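SA2223 protein (Staphylococcus aureus, PDB 5KAT) binds the lipophilic cation tetraphenylphosphonium and is probably a ligand-binding protein of the integron-associated effector-binding family. Local coordinates at residues F134-D139 / E150-V155. Sequence-based numbering, arbitrary orientation.
With P4P (tetraphenylphosphonium), chain B.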
loop_
_atom_site.group_PDB
_atom_site.type_symbol
_atom_site.label_atom_id
_atom_site.label_comp_id
_atom_site.label_asym_id
_atom_site.label_seq_id
_atom_site.Cartn_x
_atom_site.Cartn_y
_atom_site.Cartn_z
ATOM N N PHE A 134 -1.685 2.128 0.429
ATOM C CA PHE A 134 -1.005 0.899 0.050
ATOM C C PHE A 134 -1.909 -0.312 -0.100
ATOM O O PHE A 134 -3.019 -0.368 0.433
ATOM C CB PHE A 134 0.110 0.581 1.057
ATOM C CG PHE A 134 -0.353 0.426 2.486
ATOM C CD1 PHE A 134 -0.423 1.522 3.330
ATOM C CD2 PHE A 134 -0.660 -0.824 2.997
ATOM C CE1 PHE A 134 -0.824 1.379 4.647
ATOM C CE2 PHE A 134 -1.061 -0.974 4.313
ATOM C CZ PHE A 134 -1.143 0.129 5.140
ATOM N N GLU A 135 -1.408 -1.257 -0.888
ATOM C CA GLU A 135 -1.941 -2.601 -0.960
ATOM C C GLU A 135 -1.166 -3.452 0.039
ATOM O O GLU A 135 0.056 -3.312 0.151
ATOM C CB GLU A 135 -1.807 -3.179 -2.374
ATOM C CG GLU A 135 -2.259 -2.256 -3.500
ATOM C CD GLU A 135 -1.310 -2.286 -4.688
ATOM O OE1 GLU A 135 -0.969 -3.393 -5.155
ATOM O OE2 GLU A 135 -0.890 -1.202 -5.146
ATOM N N LEU A 136 -1.872 -4.321 0.760
ATOM C CA LEU A 136 -1.242 -5.270 1.677
ATOM C C LEU A 136 -1.529 -6.694 1.222
ATOM O O LEU A 136 -2.691 -7.092 1.110
ATOM C CB LEU A 136 -1.739 -5.063 3.109
ATOM C CG LEU A 136 -1.136 -5.992 4.169
ATOM C CD1 LEU A 136 0.348 -5.719 4.359
ATOM C CD2 LEU A 136 -1.875 -5.834 5.482
ATOM N N TYR A 137 -0.462 -7.448 0.963
ATOM C CA TYR A 137 -0.563 -8.817 0.459
ATOM C C TYR A 137 -0.148 -9.833 1.507
ATOM O O TYR A 137 1.041 -10.021 1.764
ATOM C CB TYR A 137 0.302 -8.995 -0.789
ATOM C CG TYR A 137 -0.158 -8.172 -1.958
ATOM C CD1 TYR A 137 -1.158 -8.637 -2.802
ATOM C CD2 TYR A 137 0.399 -6.929 -2.220
ATOM C CE1 TYR A 137 -1.590 -7.891 -3.870
ATOM C CE2 TYR A 137 -0.027 -6.172 -3.287
ATOM C CZ TYR A 137 -1.025 -6.659 -4.111
ATOM O OH TYR A 137 -1.463 -5.922 -5.186
ATOM N N GLN A 138 -1.146 -10.477 2.104
ATOM C CA GLN A 138 -0.932 -11.531 3.084
ATOM C C GLN A 138 -0.417 -12.796 2.411
ATOM O O GLN A 138 -0.459 -12.916 1.186
ATOM C CB GLN A 138 -2.237 -11.841 3.822
ATOM C CG GLN A 138 -3.327 -12.407 2.904
ATOM C CD GLN A 138 -4.593 -12.808 3.644
ATOM O OE1 GLN A 138 -4.561 -13.129 4.833
ATOM N NE2 GLN A 138 -5.719 -12.795 2.935
ATOM N N ASP A 139 0.050 -13.746 3.214
ATOM C CA ASP A 139 0.438 -15.054 2.695
ATOM C C ASP A 139 -0.766 -15.730 2.050
ATOM O O ASP A 139 -1.891 -15.596 2.531
ATOM C CB ASP A 139 1.003 -15.940 3.807
ATOM C CG ASP A 139 2.390 -15.518 4.245
ATOM O OD1 ASP A 139 3.274 -15.353 3.375
ATOM O OD2 ASP A 139 2.598 -15.350 5.466
ATOM N N GLU A 150 -5.769 -6.387 0.761
ATOM C CA GLU A 150 -6.300 -5.222 1.464
ATOM C C GLU A 150 -5.760 -3.946 0.841
ATOM O O GLU A 150 -4.599 -3.887 0.434
ATOM C CB GLU A 150 -5.953 -5.264 2.955
ATOM C CG GLU A 150 -6.749 -6.287 3.754
ATOM C CD GLU A 150 -6.346 -6.327 5.215
ATOM O OE1 GLU A 150 -5.473 -5.532 5.615
ATOM O OE2 GLU A 150 -6.898 -7.156 5.965
ATOM N N ILE A 151 -6.622 -2.935 0.768
ATOM C CA ILE A 151 -6.260 -1.624 0.250
ATOM C C ILE A 151 -6.497 -0.582 1.339
ATOM O O ILE A 151 -7.637 -0.351 1.754
ATOM C CB ILE A 151 -7.071 -1.271 -1.005
ATOM C CG1 ILE A 151 -6.786 -2.282 -2.117
ATOM C CG2 ILE A 151 -6.734 0.138 -1.482
ATOM C CD1 ILE A 151 -7.744 -2.193 -3.288
ATOM N N TRP A 152 -5.407 0.035 1.793
ATOM C CA TRP A 152 -5.441 0.979 2.908
ATOM C C TRP A 152 -5.378 2.421 2.423
ATOM O O TRP A 152 -4.358 2.854 1.890
ATOM C CB TRP A 152 -4.277 0.709 3.865
ATOM C CG TRP A 152 -4.389 -0.573 4.618
ATOM C CD1 TRP A 152 -4.462 -1.834 4.096
ATOM C CD2 TRP A 152 -4.422 -0.726 6.042
ATOM N NE1 TRP A 152 -4.547 -2.761 5.110
ATOM C CE2 TRP A 152 -4.525 -2.105 6.313
ATOM C CE3 TRP A 152 -4.375 0.173 7.114
ATOM C CZ2 TRP A 152 -4.581 -2.607 7.609
ATOM C CZ3 TRP A 152 -4.434 -0.328 8.401
ATOM C CH2 TRP A 152 -4.536 -1.705 8.637
ATOM N N MET A 153 -6.473 3.153 2.618
ATOM C CA MET A 153 -6.561 4.565 2.247
ATOM C C MET A 153 -6.601 5.440 3.501
ATOM O O MET A 153 -7.513 5.309 4.314
ATOM C CB MET A 153 -7.808 4.821 1.395
ATOM C CG MET A 153 -7.812 4.085 0.063
ATOM S SD MET A 153 -6.655 4.792 -1.132
ATOM C CE MET A 153 -6.465 3.441 -2.286
ATOM N N PRO A 154 -5.618 6.341 3.662
ATOM C CA PRO A 154 -5.583 7.148 4.888
ATOM C C PRO A 154 -6.676 8.213 4.936
ATOM O O PRO A 154 -7.040 8.766 3.899
ATOM C CB PRO A 154 -4.195 7.792 4.844
ATOM C CG PRO A 154 -3.848 7.852 3.406
ATOM C CD PRO A 154 -4.484 6.646 2.770
ATOM N N VAL A 155 -7.186 8.493 6.133
ATOM C CA VAL A 155 -8.218 9.508 6.297
ATOM C C VAL A 155 -8.020 10.336 7.559
ATOM O O VAL A 155 -7.345 9.915 8.500
ATOM C CB VAL A 155 -9.637 8.884 6.333
ATOM C CG1 VAL A 155 -10.033 8.369 4.954
ATOM C CG2 VAL A 155 -9.728 7.776 7.383
HETATM P P P4P B . -6.392 9.614 -4.306
HETATM C C1A P4P B . -6.283 7.967 -5.064
HETATM C C2A P4P B . -5.549 7.763 -6.220
HETATM C C3A P4P B . -5.481 6.494 -6.777
HETATM C C4A P4P B . -6.144 5.432 -6.183
HETATM C C5A P4P B . -6.877 5.637 -5.027
HETATM C C6A P4P B . -6.946 6.903 -4.467
HETATM C C1C P4P B . -8.050 10.292 -4.646
HETATM C C6C P4P B . -8.885 9.649 -5.552
HETATM C C5C P4P B . -10.148 10.157 -5.821
HETATM C C4C P4P B . -10.580 11.310 -5.187
HETATM C C3C P4P B . -9.748 11.954 -4.284
HETATM C C2C P4P B . -8.485 11.446 -4.014
HETATM C C1D P4P B . -6.112 9.370 -2.526
HETATM C C6D P4P B . -4.823 9.271 -2.026
HETATM C C5D P4P B . -4.604 9.076 -0.671
HETATM C C4D P4P B . -5.682 8.971 0.192
HETATM C C3D P4P B . -6.969 9.055 -0.308
HETATM C C2D P4P B . -7.185 9.256 -1.663
HETATM C C6B P4P B . -5.535 11.929 -5.602
HETATM C C5B P4P B . -4.589 12.800 -6.124
HETATM C C4B P4P B . -3.242 12.491 -6.038
HETATM C C3B P4P B . -2.843 11.311 -5.431
HETATM C C2B P4P B . -3.789 10.442 -4.909
HETATM C C1B P4P B . -5.140 10.746 -4.992
#
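F134 and W152 pair across two antiparallel strands, 133-137 and 148-155, which form a beta hairpin in the closed six-stranded sheet. Two backbone bonds join them, W152 N to F134 O (2.8 Å) and F134 N to W152 O (3.1 Å). L136 and E150 form the next hydrogen-bonded pair. E135 and I151 sit between as a non-hydrogen-bonded pair. There E135 CA and I151 CA make C-H...O contacts to the carbonyl oxygens of E150 and F134.

The aromatic contact lies on the face that carries F134, L136, E150 and W152. The F134 ring makes an offset stack with the five-membered ring of W152, planes 15° apart. F134 CZ is 3.4 Å from W152 CG, and W152 CB also sits over the phenyl face as a CH-pi contact. With chi1 at 58°, F134 CG lies between its backbone N and carbonyl carbon, which brings the ring alongside the indole. Y96 meets W152 edge-to-face.

On this face a side-chain hydrogen bond runs along strand 148-155. W152 NE1 donates to E150 OE1 at 3.0 Å; the oxygen lies near the indole plane and is met on its anti side, 22° out of the carboxylate plane. L136 CD2 lies 3.6 Å from that same OE1.

On the other face, Y137 OH donates to E135 OE1 at 2.6 Å, and Y71 OH bonds E135 OE2. Further along, M153 CE reaches 3.5 Å from C5A of tetraphenylphosphonium, and P154 also touches this ligand.

The E150 bond satisfies the buried indole N-H and, together with the phenyl stack, should restrict rotation of W152.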